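Local coordinates for protein Ifi204 (Mus musculus domesticus, PDB 5YZW) that probably senses DNA in innate immunity, recognising it through its HIN domain as a member of the interferon-inducible PYHIN family, at residues K11-L16 with N61-S66; L16-P21 with F33-A38; R45-D50 with F74-R79. All blocks are in the same frame, centred on the assembly; numbering follows the deposited sequence. Where two conformers were deposited one is given.

Interaction 1 of 3, residues K11-L16 with N61-S66; sequences KQVMVL and NIIAIS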
ATOM      1  N   LYS A  11      -2.321 -15.837  12.111  1.00 43.74           N
ATOM      2  CA  LYS A  11      -1.903 -14.564  12.699  1.00 45.94           C
ATOM      3  C   LYS A  11      -3.149 -13.761  13.047  1.00 47.71           C
ATOM      4  O   LYS A  11      -4.019 -13.555  12.192  1.00 45.97           O
ATOM      5  CB  LYS A  11      -1.021 -13.737  11.746  1.00 42.52           C
ATOM      6  CG  LYS A  11      -0.329 -12.516  12.435  1.00 40.88           C
ATOM      7  CD  LYS A  11       0.417 -11.561  11.425  1.00 37.96           C
ATOM      8  CE  LYS A  11       1.477 -12.305  10.652  1.00 39.09           C
ATOM      9  NZ  LYS A  11       2.474 -12.941  11.571  1.00 38.76           N
ATOM     10  N   GLN A  12      -3.221 -13.289  14.286  1.00 42.37           N
ATOM     11  CA  GLN A  12      -4.391 -12.585  14.799  1.00 46.48           C
ATOM     12  C   GLN A  12      -4.103 -11.098  14.777  1.00 47.15           C
ATOM     13  O   GLN A  12      -3.192 -10.638  15.469  1.00 48.27           O
ATOM     14  CB  GLN A  12      -4.734 -13.022  16.229  1.00 50.07           C
ATOM     15  CG  GLN A  12      -5.694 -14.175  16.327  1.00 63.62           C
ATOM     16  CD  GLN A  12      -6.105 -14.459  17.765  1.00 74.26           C
ATOM     17  OE1 GLN A  12      -5.974 -13.596  18.643  1.00 76.95           O
ATOM     18  NE2 GLN A  12      -6.632 -15.662  18.007  1.00 62.27           N
ATOM     19  N   VAL A  13      -4.877 -10.342  13.992  1.00 46.76           N
ATOM     20  CA  VAL A  13      -4.568  -8.934  13.755  1.00 44.65           C
ATOM     21  C   VAL A  13      -5.818  -8.068  13.833  1.00 48.16           C
ATOM     22  O   VAL A  13      -6.947  -8.529  13.644  1.00 49.37           O
ATOM     23  CB  VAL A  13      -3.855  -8.697  12.395  1.00 40.63           C
ATOM     24  CG1 VAL A  13      -2.583  -9.498  12.314  1.00 38.36           C
ATOM     25  CG2 VAL A  13      -4.771  -9.071  11.223  1.00 34.94           C
ATOM     26  N   MET A  14      -5.591  -6.786  14.093  1.00 44.61           N
ATOM     27  CA  MET A  14      -6.608  -5.770  13.897  1.00 45.96           C
ATOM     28  C   MET A  14      -6.365  -5.059  12.568  1.00 44.72           C
ATOM     29  O   MET A  14      -5.237  -4.667  12.268  1.00 43.85           O
ATOM     30  CB  MET A  14      -6.612  -4.750  15.031  1.00 51.19           C
ATOM     31  CG  MET A  14      -7.856  -3.873  14.964  1.00 62.93           C
ATOM     32  SD  MET A  14      -7.933  -2.557  16.177  1.00 72.14           S
ATOM     33  CE  MET A  14      -8.746  -3.393  17.554  1.00 71.05           C
ATOM     34  N   VAL A  15      -7.425  -4.917  11.778  1.00 45.36           N
ATOM     35  CA  VAL A  15      -7.390  -4.143  10.536  1.00 50.64           C
ATOM     36  C   VAL A  15      -7.301  -2.662  10.869  1.00 44.49           C
ATOM     37  O   VAL A  15      -8.155  -2.129  11.582  1.00 51.61           O
ATOM     38  CB  VAL A  15      -8.635  -4.435   9.690  1.00 44.37           C
ATOM     39  CG1 VAL A  15      -8.585  -3.639   8.385  1.00 46.68           C
ATOM     40  CG2 VAL A  15      -8.764  -5.937   9.436  1.00 42.99           C
ATOM     41  N   LEU A  16      -6.278  -1.987  10.338  1.00 43.39           N
ATOM     42  CA  LEU A  16      -6.099  -0.554  10.562  1.00 48.12           C
ATOM     43  C   LEU A  16      -6.653   0.301   9.426  1.00 48.28           C
ATOM     44  O   LEU A  16      -7.371   1.269   9.674  1.00 56.11           O
ATOM     45  CB  LEU A  16      -4.615  -0.236  10.769  1.00 49.99           C
ATOM     46  CG  LEU A  16      -3.963  -0.963  11.957  1.00 56.05           C
ATOM     47  CD1 LEU A  16      -2.606  -0.373  12.260  1.00 53.70           C
ATOM     48  CD2 LEU A  16      -4.828  -0.927  13.193  1.00 54.21           C
ATOM     49  N   ASN A  61     -11.967  -4.220  12.701  1.00 56.30           N
ATOM     50  CA  ASN A  61     -12.306  -5.636  12.796  1.00 59.92           C
ATOM     51  C   ASN A  61     -11.074  -6.432  13.212  1.00 63.13           C
ATOM     52  O   ASN A  61      -9.950  -6.122  12.814  1.00 54.80           O
ATOM     53  CB  ASN A  61     -12.835  -6.136  11.448  1.00 50.80           C
ATOM     54  CG  ASN A  61     -13.673  -7.400  11.554  1.00 59.87           C
ATOM     55  OD1 ASN A  61     -14.062  -7.841  12.654  1.00 58.72           O
ATOM     56  ND2 ASN A  61     -13.975  -7.986  10.393  1.00 56.44           N
ATOM     57  N   ILE A  62     -11.270  -7.454  14.037  1.00 56.55           N
ATOM     58  CA  ILE A  62     -10.178  -8.335  14.436  1.00 51.25           C
ATOM     59  C   ILE A  62     -10.358  -9.658  13.703  1.00 47.78           C
ATOM     60  O   ILE A  62     -11.473 -10.184  13.622  1.00 50.55           O
ATOM     61  CB  ILE A  62     -10.126  -8.504  15.963  1.00 61.72           C
ATOM     62  CG1 ILE A  62      -9.908  -7.129  16.598  1.00 57.15           C
ATOM     63  CG2 ILE A  62      -8.960  -9.362  16.361  1.00 63.73           C
ATOM     64  CD1 ILE A  62     -10.201  -7.102  18.076  1.00 66.05           C
ATOM     65  N   ILE A  63      -9.274 -10.155  13.094  1.00 44.41           N
ATOM     66  CA  ILE A  63      -9.356 -11.256  12.137  1.00 41.54           C
ATOM     67  C   ILE A  63      -8.164 -12.183  12.343  1.00 45.26           C
ATOM     68  O   ILE A  63      -7.165 -11.819  12.971  1.00 44.10           O
ATOM     69  CB  ILE A  63      -9.413 -10.751  10.655  1.00 44.01           C
ATOM     70  CG1 ILE A  63      -8.134 -10.012  10.280  1.00 41.31           C
ATOM     71  CG2 ILE A  63     -10.636  -9.859  10.402  1.00 49.55           C
ATOM     72  CD1 ILE A  63      -8.090  -9.485   8.805  1.00 40.04           C
ATOM     73  N   ALA A  64      -8.283 -13.407  11.819  1.00 41.22           N
ATOM     74  CA  ALA A  64      -7.232 -14.420  11.924  1.00 37.33           C
ATOM     75  C   ALA A  64      -6.832 -14.812  10.507  1.00 47.67           C
ATOM     76  O   ALA A  64      -7.690 -15.188   9.704  1.00 50.07           O
ATOM     77  CB  ALA A  64      -7.718 -15.642  12.743  1.00 41.97           C
ATOM     78  N   ILE A  65      -5.547 -14.687  10.177  1.00 43.67           N
ATOM     79  CA  ILE A  65      -5.071 -14.914   8.813  1.00 46.65           C
ATOM     80  C   ILE A  65      -4.234 -16.190   8.785  1.00 44.81           C
ATOM     81  O   ILE A  65      -3.227 -16.286   9.493  1.00 43.91           O
ATOM     82  CB  ILE A  65      -4.250 -13.724   8.285  1.00 41.89           C
ATOM     83  CG1 ILE A  65      -5.063 -12.421   8.316  1.00 40.27           C
ATOM     84  CG2 ILE A  65      -3.769 -14.019   6.868  1.00 42.62           C
ATOM     85  CD1 ILE A  65      -4.245 -11.174   7.877  1.00 44.71           C
ATOM     86  N   SER A  66      -4.610 -17.141   7.931  1.00 45.43           N
ATOM     87  CA  SER A  66      -3.848 -18.377   7.769  1.00 44.24           C
ATOM     88  C   SER A  66      -3.446 -18.588   6.314  1.00 50.34           C
ATOM     89  O   SER A  66      -3.916 -17.896   5.414  1.00 50.27           O
ATOM     90  CB  SER A  66      -4.660 -19.587   8.269  1.00 55.62           C
ATOM     91  OG  SER A  66      -5.232 -19.318   9.531  1.00 48.87           O
TER
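Strand 11-16 pairs antiparallel with strand 62-65, Lys11 to Met14 lying opposite Ile65 to Ile62; the short axes come within 4.6 Å and their directions differ by 151°. Backbone hydrogen bonds set the register. Lys11 and Ile65 form one hydrogen-bonded pair and Val13 and Ile63 the next, each closed by two N-H···O=C bonds; Lys11 N lies 2.8 Å from Ile65 O, and Val13 N 2.9 Å from Ile63 O. One further bond, Val15 N to Asn61 O at 3.0 Å with an N-H···O angle of 172°, is accepted by a loop residue just ahead of strand 62-65. Between these rungs, at the non-hydrogen-bonded pairs Gln12-Ala64 and Met14-Ile62, CA-H groups lean on carbonyl oxygens, as where Ile62 CA approaches Val13 O.

Apolar packing divides between the two faces. On the face of Val13, Ile63 and Ile65, the CG2 branch of Val13 reaches Ile63 CG1 at 3.6 Å and Ile65 CD1 at 4.0 Å, crossing the Ile65 side chain at about a right angle. Ile63 holds CG1 between its own backbone N and carbonyl carbon (chi1 63°), which carries CD1 along the sheet to Val15 CG2, 3.7 Å away. On the other face Met14 stretches out through SD and then bends at chi3, and its CE methyl settles 4.0 Å from Ile62 CD1.

The polar ends of Asn61 and Lys11 have partners outside the two segments: Asn61 ND2 is hydrogen-bonded to Lys56 O and Asp85 OD2, while Lys11 makes a cation-pi contact with Phe44. Around the pair, strand 30-38 flanks strand 11-25, with Val13 packing on Val37. Ile65 meets Ile77 of strand 74-77, and Met14 rests against Arg99 of helix 96-103.

Interaction 2 of 3, residues L16-P21 with F33-A38; sequences LKVTEP and FHATVA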
ATOM      1  N   LEU A  16      -6.278  -1.987  10.338  1.00 43.39           N
ATOM      2  CA  LEU A  16      -6.099  -0.554  10.562  1.00 48.12           C
ATOM      3  C   LEU A  16      -6.653   0.301   9.426  1.00 48.28           C
ATOM      4  O   LEU A  16      -7.371   1.269   9.674  1.00 56.11           O
ATOM      5  CB  LEU A  16      -4.615  -0.236  10.769  1.00 49.99           C
ATOM      6  CG  LEU A  16      -3.963  -0.963  11.957  1.00 56.05           C
ATOM      7  CD1 LEU A  16      -2.606  -0.373  12.260  1.00 53.70           C
ATOM      8  CD2 LEU A  16      -4.828  -0.927  13.193  1.00 54.21           C
ATOM      9  N   LYS A  17      -6.338  -0.041   8.185  1.00 48.69           N
ATOM     10  CA  LYS A  17      -6.710   0.753   7.019  1.00 46.00           C
ATOM     11  C   LYS A  17      -6.769  -0.171   5.813  1.00 50.58           C
ATOM     12  O   LYS A  17      -6.084  -1.199   5.765  1.00 46.36           O
ATOM     13  CB  LYS A  17      -5.736   1.928   6.815  1.00 50.90           C
ATOM     14  CG  LYS A  17      -4.463   1.659   6.000  1.00 74.18           C
ATOM     15  CD  LYS A  17      -4.566   1.999   4.493  1.00 92.79           C
ATOM     16  CE  LYS A  17      -3.409   1.359   3.703  1.00 87.17           C
ATOM     17  NZ  LYS A  17      -3.475   1.747   2.291  1.00 83.44           N
ATOM     18  N   VAL A  18      -7.637   0.177   4.862  1.00 44.89           N
ATOM     19  CA  VAL A  18      -7.856  -0.641   3.674  1.00 39.28           C
ATOM     20  C   VAL A  18      -8.095   0.304   2.498  1.00 48.23           C
ATOM     21  O   VAL A  18      -8.588   1.417   2.680  1.00 46.74           O
ATOM     22  CB  VAL A  18      -9.048  -1.604   3.902  1.00 44.19           C
ATOM     23  CG1 VAL A  18     -10.353  -0.829   3.993  1.00 47.80           C
ATOM     24  CG2 VAL A  18      -9.145  -2.664   2.791  1.00 48.48           C
ATOM     25  N   THR A  19      -7.717  -0.125   1.290  1.00 43.38           N
ATOM     26  CA  THR A  19      -8.159   0.543   0.067  1.00 44.61           C
ATOM     27  C   THR A  19      -9.379  -0.173  -0.483  1.00 46.98           C
ATOM     28  O   THR A  19      -9.609  -1.351  -0.203  1.00 47.67           O
ATOM     29  CB  THR A  19      -7.108   0.551  -1.055  1.00 47.83           C
ATOM     30  OG1 THR A  19      -7.033  -0.756  -1.660  1.00 43.97           O
ATOM     31  CG2 THR A  19      -5.741   1.019  -0.583  1.00 41.93           C
ATOM     32  N   GLU A  20     -10.136   0.546  -1.315  1.00 43.76           N
ATOM     33  CA  GLU A  20     -11.168  -0.079  -2.119  1.00 40.91           C
ATOM     34  C   GLU A  20     -10.518  -1.131  -3.015  1.00 43.86           C
ATOM     35  O   GLU A  20      -9.309  -1.078  -3.274  1.00 41.66           O
ATOM     36  CB  GLU A  20     -11.877   0.972  -2.983  1.00 49.90           C
ATOM     37  CG  GLU A  20     -10.911   1.619  -3.968  1.00 54.97           C
ATOM     38  CD  GLU A  20     -11.549   2.694  -4.849  1.00 69.94           C
ATOM     39  OE1 GLU A  20     -12.794   2.747  -4.955  1.00 76.56           O
ATOM     40  OE2 GLU A  20     -10.786   3.496  -5.427  1.00 68.02           O
ATOM     41  N   PRO A  21     -11.290  -2.086  -3.516  1.00 47.07           N
ATOM     42  CA  PRO A  21     -10.728  -3.020  -4.490  1.00 48.67           C
ATOM     43  C   PRO A  21     -10.563  -2.338  -5.842  1.00 52.01           C
ATOM     44  O   PRO A  21     -11.233  -1.354  -6.165  1.00 48.77           O
ATOM     45  CB  PRO A  21     -11.756  -4.155  -4.555  1.00 47.48           C
ATOM     46  CG  PRO A  21     -13.004  -3.590  -3.964  1.00 56.88           C
ATOM     47  CD  PRO A  21     -12.628  -2.489  -3.043  1.00 51.10           C
ATOM     48  N   PHE A  33      -7.082  -5.724  -3.174  1.00 39.46           N
ATOM     49  CA  PHE A  33      -6.961  -4.489  -2.404  1.00 36.97           C
ATOM     50  C   PHE A  33      -5.784  -4.605  -1.445  1.00 39.04           C
ATOM     51  O   PHE A  33      -5.194  -5.680  -1.263  1.00 41.95           O
ATOM     52  CB  PHE A  33      -8.252  -4.094  -1.662  1.00 37.81           C
ATOM     53  CG  PHE A  33      -8.757  -5.133  -0.682  1.00 44.64           C
ATOM     54  CD1 PHE A  33      -8.284  -5.162   0.625  1.00 39.45           C
ATOM     55  CD2 PHE A  33      -9.719  -6.046  -1.057  1.00 42.02           C
ATOM     56  CE1 PHE A  33      -8.767  -6.116   1.567  1.00 41.42           C
ATOM     57  CE2 PHE A  33     -10.206  -7.009  -0.136  1.00 45.60           C
ATOM     58  CZ  PHE A  33      -9.721  -7.036   1.170  1.00 41.22           C
ATOM     59  N   HIS A  34      -5.421  -3.461  -0.862  1.00 38.98           N
ATOM     60  CA  HIS A  34      -4.326  -3.342   0.093  1.00 40.67           C
ATOM     61  C   HIS A  34      -4.908  -3.078   1.474  1.00 45.86           C
ATOM     62  O   HIS A  34      -5.934  -2.400   1.605  1.00 41.04           O
ATOM     63  CB  HIS A  34      -3.376  -2.190  -0.271  1.00 37.72           C
ATOM     64  CG  HIS A  34      -2.461  -2.479  -1.418  1.00 44.74           C
ATOM     65  ND1 HIS A  34      -1.208  -3.033  -1.257  1.00 46.96           N
ATOM     66  CD2 HIS A  34      -2.599  -2.247  -2.743  1.00 45.31           C
ATOM     67  CE1 HIS A  34      -0.630  -3.159  -2.439  1.00 45.22           C
ATOM     68  NE2 HIS A  34      -1.457  -2.697  -3.359  1.00 45.63           N
ATOM     69  N   ALA A  35      -4.257  -3.620   2.502  1.00 38.77           N
ATOM     70  CA  ALA A  35      -4.650  -3.385   3.881  1.00 42.76           C
ATOM     71  C   ALA A  35      -3.398  -3.223   4.723  1.00 40.74           C
ATOM     72  O   ALA A  35      -2.349  -3.809   4.425  1.00 40.96           O
ATOM     73  CB  ALA A  35      -5.501  -4.537   4.453  1.00 42.11           C
ATOM     74  N   THR A  36      -3.516  -2.418   5.773  1.00 39.75           N
ATOM     75  CA  THR A  36      -2.543  -2.378   6.856  1.00 41.98           C
ATOM     76  C   THR A  36      -3.179  -3.012   8.091  1.00 45.02           C
ATOM     77  O   THR A  36      -4.334  -2.704   8.413  1.00 44.77           O
ATOM     78  CB  THR A  36      -2.106  -0.936   7.122  1.00 39.30           C
ATOM     79  OG1 THR A  36      -1.402  -0.450   5.971  1.00 51.78           O
ATOM     80  CG2 THR A  36      -1.176  -0.870   8.319  1.00 41.34           C
ATOM     81  N   VAL A  37      -2.477  -3.959   8.724  1.00 43.85           N
ATOM     82  CA  VAL A  37      -3.001  -4.674   9.893  1.00 40.55           C
ATOM     83  C   VAL A  37      -1.918  -4.701  10.962  1.00 47.10           C
ATOM     84  O   VAL A  37      -0.758  -4.377  10.705  1.00 42.36           O
ATOM     85  CB  VAL A  37      -3.471  -6.112   9.587  1.00 34.89           C
ATOM     86  CG1 VAL A  37      -4.551  -6.133   8.519  1.00 35.65           C
ATOM     87  CG2 VAL A  37      -2.296  -7.029   9.232  1.00 35.12           C
ATOM     88  N   ALA A  38      -2.307  -5.105  12.176  1.00 43.02           N
ATOM     89  CA  ALA A  38      -1.364  -5.062  13.288  1.00 47.27           C
ATOM     90  C   ALA A  38      -1.648  -6.167  14.293  1.00 45.52           C
ATOM     91  O   ALA A  38      -2.807  -6.412  14.641  1.00 43.70           O
ATOM     92  CB  ALA A  38      -1.411  -3.713  14.009  1.00 42.86           C
TER
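A classic beta bulge marks this part of the hairpin formed by strands 11-25 and 30-38: Leu16 and Lys17 both face Thr36. Thr36 O takes a 2.8 Å bond from Leu16 N and a weak one from Lys17 N, while Thr36 N returns a bond to Lys17 O. The extra residue is accommodated by Leu16, whose backbone departs from extended geometry (psi -48°); its CD1 lies 4.0 Å from Ala38 CB.

Beyond the bulge Thr19 grips His34 twice. Its backbone N donates to His34 O at 2.9 Å, and its OG1 accepts from His34 N at 3.2 Å, nearly straight at 178°. With chi1 at 75°, OG1 stands between the N and carbonyl carbon of Thr19, where it also donates to Glu20 O, 2.8 Å away. The hydroxyl thus takes the place of the Thr19 carbonyl opposite His34 N and is itself tied to Glu20 O.

Side chains close the joint. Val18 CG2 comes to 3.4 Å from Phe33 CD1, approaching the ring obliquely, and the Phe33 ring meets Phe57 edge-to-face. On the opposite sheet face the bent Lys17 chain passes Thr36, its CE 3.5 Å from OG1. His34 NE2 bonds to His187 O, tying this hairpin to the second half of the chain. A bulged antiparallel hairpin in a curled sheet is consistent with the OB folds of which HIN domains are built.

Interaction 3 of 3, residues R45-D50 with F74-R79; sequences RVKVFD and FLEIYR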
ATOM      1  N   ARG A  45       1.828  -5.057   6.039  1.00 37.15           N
ATOM      2  CA  ARG A  45       1.160  -4.619   4.825  1.00 39.00           C
ATOM      3  C   ARG A  45       0.680  -5.845   4.063  1.00 38.00           C
ATOM      4  O   ARG A  45       1.456  -6.769   3.817  1.00 41.08           O
ATOM      5  CB  ARG A  45       2.109  -3.757   3.986  1.00 44.28           C
ATOM      6  CG  ARG A  45       2.067  -2.319   4.417  1.00 52.53           C
ATOM      7  CD  ARG A  45       3.325  -1.549   4.008  1.00 61.50           C
ATOM      8  NE  ARG A  45       3.337  -0.215   4.605  1.00 74.52           N
ATOM      9  CZ  ARG A  45       4.061   0.805   4.155  1.00 90.10           C
ATOM     10  NH1 ARG A  45       4.843   0.653   3.091  1.00 86.36           N
ATOM     11  NH2 ARG A  45       4.001   1.977   4.770  1.00100.23           N
ATOM     12  N   VAL A  46      -0.609  -5.867   3.736  1.00 36.62           N
ATOM     13  CA  VAL A  46      -1.296  -7.046   3.229  1.00 36.91           C
ATOM     14  C   VAL A  46      -1.784  -6.773   1.817  1.00 41.30           C
ATOM     15  O   VAL A  46      -2.397  -5.730   1.557  1.00 40.02           O
ATOM     16  CB  VAL A  46      -2.491  -7.432   4.126  1.00 40.08           C
ATOM     17  CG1 VAL A  46      -3.176  -8.694   3.593  1.00 39.11           C
ATOM     18  CG2 VAL A  46      -2.023  -7.640   5.560  1.00 35.94           C
ATOM     19  N   LYS A  47      -1.557  -7.736   0.929  1.00 41.50           N
ATOM     20  CA  LYS A  47      -2.135  -7.772  -0.404  1.00 41.41           C
ATOM     21  C   LYS A  47      -3.188  -8.869  -0.439  1.00 45.39           C
ATOM     22  O   LYS A  47      -2.870 -10.049  -0.243  1.00 44.99           O
ATOM     23  CB  LYS A  47      -1.053  -8.034  -1.447  1.00 39.67           C
ATOM     24  CG  LYS A  47      -0.253  -6.792  -1.825  1.00 36.40           C
ATOM     25  CD  LYS A  47       1.043  -7.180  -2.557  1.00 42.20           C
ATOM     26  CE  LYS A  47       1.772  -5.951  -3.133  1.00 43.97           C
ATOM     27  NZ  LYS A  47       2.965  -6.394  -3.892  1.00 41.11           N
ATOM     28  N   VAL A  48      -4.437  -8.479  -0.677  1.00 38.12           N
ATOM     29  CA  VAL A  48      -5.579  -9.384  -0.673  1.00 41.99           C
ATOM     30  C   VAL A  48      -6.001  -9.586  -2.115  1.00 45.32           C
ATOM     31  O   VAL A  48      -6.511  -8.656  -2.759  1.00 43.04           O
ATOM     32  CB  VAL A  48      -6.728  -8.833   0.178  1.00 43.47           C
ATOM     33  CG1 VAL A  48      -7.932  -9.764   0.106  1.00 50.11           C
ATOM     34  CG2 VAL A  48      -6.247  -8.643   1.629  1.00 41.12           C
ATOM     35  N   PHE A  49      -5.781 -10.799  -2.635  1.00 42.13           N
ATOM     36  CA  PHE A  49      -6.105 -11.109  -4.025  1.00 48.32           C
ATOM     37  C   PHE A  49      -7.445 -11.819  -4.212  1.00 53.66           C
ATOM     38  O   PHE A  49      -7.850 -12.041  -5.359  1.00 51.13           O
ATOM     39  CB  PHE A  49      -4.984 -11.950  -4.647  1.00 50.44           C
ATOM     40  CG  PHE A  49      -3.671 -11.224  -4.734  1.00 53.85           C
ATOM     41  CD1 PHE A  49      -3.475 -10.229  -5.685  1.00 51.76           C
ATOM     42  CD2 PHE A  49      -2.639 -11.515  -3.847  1.00 41.53           C
ATOM     43  CE1 PHE A  49      -2.266  -9.548  -5.769  1.00 50.14           C
ATOM     44  CE2 PHE A  49      -1.436 -10.840  -3.929  1.00 50.15           C
ATOM     45  CZ  PHE A  49      -1.250  -9.853  -4.897  1.00 55.19           C
ATOM     46  N   ASP A  50      -8.141 -12.189  -3.128  1.00 49.26           N
ATOM     47  CA  ASP A  50      -9.536 -12.638  -3.187  1.00 50.85           C
ATOM     48  C   ASP A  50     -10.383 -11.518  -2.591  1.00 50.49           C
ATOM     49  O   ASP A  50     -10.552 -11.435  -1.369  1.00 44.62           O
ATOM     50  CB  ASP A  50      -9.738 -13.950  -2.426  1.00 50.91           C
ATOM     51  CG  ASP A  50     -11.119 -14.554  -2.647  1.00 54.25           C
ATOM     52  OD1 ASP A  50     -12.024 -13.853  -3.153  1.00 48.68           O
ATOM     53  OD2 ASP A  50     -11.306 -15.737  -2.296  1.00 53.24           O
ATOM     54  N   PHE A  74       5.381  -7.904   1.753  1.00 41.30           N
ATOM     55  CA  PHE A  74       3.941  -7.927   1.966  1.00 39.89           C
ATOM     56  C   PHE A  74       3.497  -9.307   2.441  1.00 40.13           C
ATOM     57  O   PHE A  74       4.160 -10.316   2.205  1.00 41.90           O
ATOM     58  CB  PHE A  74       3.179  -7.587   0.679  1.00 35.68           C
ATOM     59  CG  PHE A  74       3.412  -6.170   0.190  1.00 42.66           C
ATOM     60  CD1 PHE A  74       4.523  -5.863  -0.576  1.00 41.05           C
ATOM     61  CD2 PHE A  74       2.510  -5.159   0.504  1.00 36.98           C
ATOM     62  CE1 PHE A  74       4.734  -4.547  -1.048  1.00 36.59           C
ATOM     63  CE2 PHE A  74       2.713  -3.863   0.054  1.00 43.19           C
ATOM     64  CZ  PHE A  74       3.833  -3.559  -0.711  1.00 35.32           C
ATOM     65  N   LEU A  75       2.350  -9.326   3.102  1.00 38.14           N
ATOM     66  CA  LEU A  75       1.639 -10.569   3.396  0.58 44.87           C
ATOM     67  C   LEU A  75       0.572 -10.755   2.329  1.00 45.95           C
ATOM     68  O   LEU A  75      -0.281  -9.879   2.132  1.00 41.24           O
ATOM     69  CB  LEU A  75       0.990 -10.553   4.781  0.58 37.86           C
ATOM     70  CG  LEU A  75       1.841 -10.376   6.027  0.58 35.96           C
ATOM     71  CD1 LEU A  75       1.017 -10.756   7.268  0.58 40.20           C
ATOM     72  CD2 LEU A  75       3.122 -11.197   5.958  0.58 43.19           C
ATOM     73  N   GLU A  76       0.625 -11.884   1.625  1.00 38.66           N
ATOM     74  CA  GLU A  76      -0.276 -12.126   0.508  1.00 42.45           C
ATOM     75  C   GLU A  76      -1.340 -13.152   0.901  1.00 42.81           C
ATOM     76  O   GLU A  76      -1.018 -14.194   1.478  1.00 47.53           O
ATOM     77  CB  GLU A  76       0.507 -12.586  -0.727  1.00 48.11           C
ATOM     78  CG  GLU A  76       1.417 -11.480  -1.310  1.00 42.19           C
ATOM     79  CD  GLU A  76       2.002 -11.825  -2.674  1.00 56.87           C
ATOM     80  OE1 GLU A  76       2.504 -10.893  -3.357  1.00 51.18           O
ATOM     81  OE2 GLU A  76       1.984 -13.015  -3.054  1.00 59.56           O
ATOM     82  N   ILE A  77      -2.599 -12.841   0.588  1.00 41.12           N
ATOM     83  CA  ILE A  77      -3.763 -13.683   0.854  1.00 42.29           C
ATOM     84  C   ILE A  77      -4.439 -13.984  -0.478  1.00 47.95           C
ATOM     85  O   ILE A  77      -4.865 -13.060  -1.183  1.00 50.53           O
ATOM     86  CB  ILE A  77      -4.761 -12.992   1.795  1.00 41.69           C
ATOM     87  CG1 ILE A  77      -4.086 -12.624   3.121  1.00 48.28           C
ATOM     88  CG2 ILE A  77      -5.972 -13.883   2.003  1.00 41.62           C
ATOM     89  CD1 ILE A  77      -4.990 -11.897   4.089  1.00 49.52           C
ATOM     90  N   TYR A  78      -4.569 -15.264  -0.808  1.00 43.95           N
ATOM     91  CA  TYR A  78      -5.084 -15.670  -2.107  1.00 42.70           C
ATOM     92  C   TYR A  78      -6.488 -16.269  -2.077  1.00 55.33           C
ATOM     93  O   TYR A  78      -7.088 -16.437  -3.145  1.00 59.78           O
ATOM     94  CB  TYR A  78      -4.112 -16.674  -2.742  1.00 52.07           C
ATOM     95  CG  TYR A  78      -2.829 -16.013  -3.200  1.00 57.26           C
ATOM     96  CD1 TYR A  78      -2.794 -15.286  -4.381  1.00 61.46           C
ATOM     97  CD2 TYR A  78      -1.665 -16.084  -2.437  1.00 64.73           C
ATOM     98  CE1 TYR A  78      -1.638 -14.671  -4.802  1.00 64.40           C
ATOM     99  CE2 TYR A  78      -0.488 -15.463  -2.859  1.00 55.51           C
ATOM    100  CZ  TYR A  78      -0.490 -14.758  -4.039  1.00 64.65           C
ATOM    101  OH  TYR A  78       0.652 -14.125  -4.481  1.00 74.27           O
ATOM    102  N   ARG A  79      -7.030 -16.597  -0.905  1.00 47.57           N
ATOM    103  CA  ARG A  79      -8.329 -17.267  -0.814  1.00 59.78           C
ATOM    104  C   ARG A  79      -9.138 -16.729   0.358  1.00 50.45           C
ATOM    105  O   ARG A  79      -8.584 -16.436   1.419  1.00 46.89           O
ATOM    106  CB  ARG A  79      -8.185 -18.790  -0.629  1.00 62.25           C
ATOM    107  CG  ARG A  79      -7.577 -19.531  -1.814  1.00 76.95           C
ATOM    108  CD  ARG A  79      -6.826 -20.792  -1.354  1.00 91.54           C
ATOM    109  NE  ARG A  79      -5.573 -20.969  -2.095  1.00107.29           N
ATOM    110  CZ  ARG A  79      -4.365 -20.636  -1.634  1.00101.18           C
ATOM    111  NH1 ARG A  79      -4.231 -20.109  -0.423  1.00 90.80           N
ATOM    112  NH2 ARG A  79      -3.287 -20.832  -2.384  1.00100.59           N
TER
HETATM  113  O   HOH W   1       3.994  -8.877  -2.789  1.00 40.09           O
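Lys47 turns its CG beside its own backbone N (chi1 -80°) and then runs extended, which lays CE and NZ over one face of the Phe74 ring. CE sits 3.6 Å from the ring centroid, almost on the ring normal, a CH-pi contact; NZ follows at 4.0 Å from that centroid as a cation-pi partner. The two residues belong to a parallel strand pair, 45-48 with 74-77, within the curled sheet of an OB-type fold. Four backbone bonds alternate along it: Leu75 N to Arg45 O, Lys47 N to Leu75 O, Ile77 N to Lys47 O, and Phe49 N to Ile77 O, the last spanning 2.8 Å.

On the face carrying Val46, Val48 and Ile77, Ile77 CD1 packs 3.7 Å from Val46 CG1. Just past the strand ends, Phe49 and Tyr78 lie side by side, their planes 12° apart, yet the rings are slid so far that they barely overlap. Glu76 meets the Phe49 ring at its edge, with the carboxylate plane turned 82° from the ring.

Outside partners fix the polar ends: Lys47 NZ bonds to His187 ND1, and Asp50 carboxylate oxygens accept from Ala80 N and Ala52 N. The Lys47 and Glu76 charges lie beyond salt-bridge distance and are joined through water: it accepts from Lys47 NZ at 2.9 Å and donates to Glu76 OE1 at 2.6 Å.

In the fold
All three contacts belong to one curled mixed sheet in the N-terminal half of the chain, ordered 62-71, 11-25, 30-38, 43-48, 74-77, with 74-77 returning to 62-71. That closed circuit is the evidence for a barrel, as in an OB fold. The contact centres lie about 10 to 12 Å apart. Interactions 1 and 2 share Leu16 and strand 11-25; Ala35 O to Val46 N, 2.8 Å, links interactions 2 and 3; Ile65 CG2 against Ile77 CD1 joins 1 to 3. Along the chain, interaction 2 is nested inside interaction 1 and precedes interaction 3, whose segments alternate with those of interaction 1, so sequence-distant strands close the barrel.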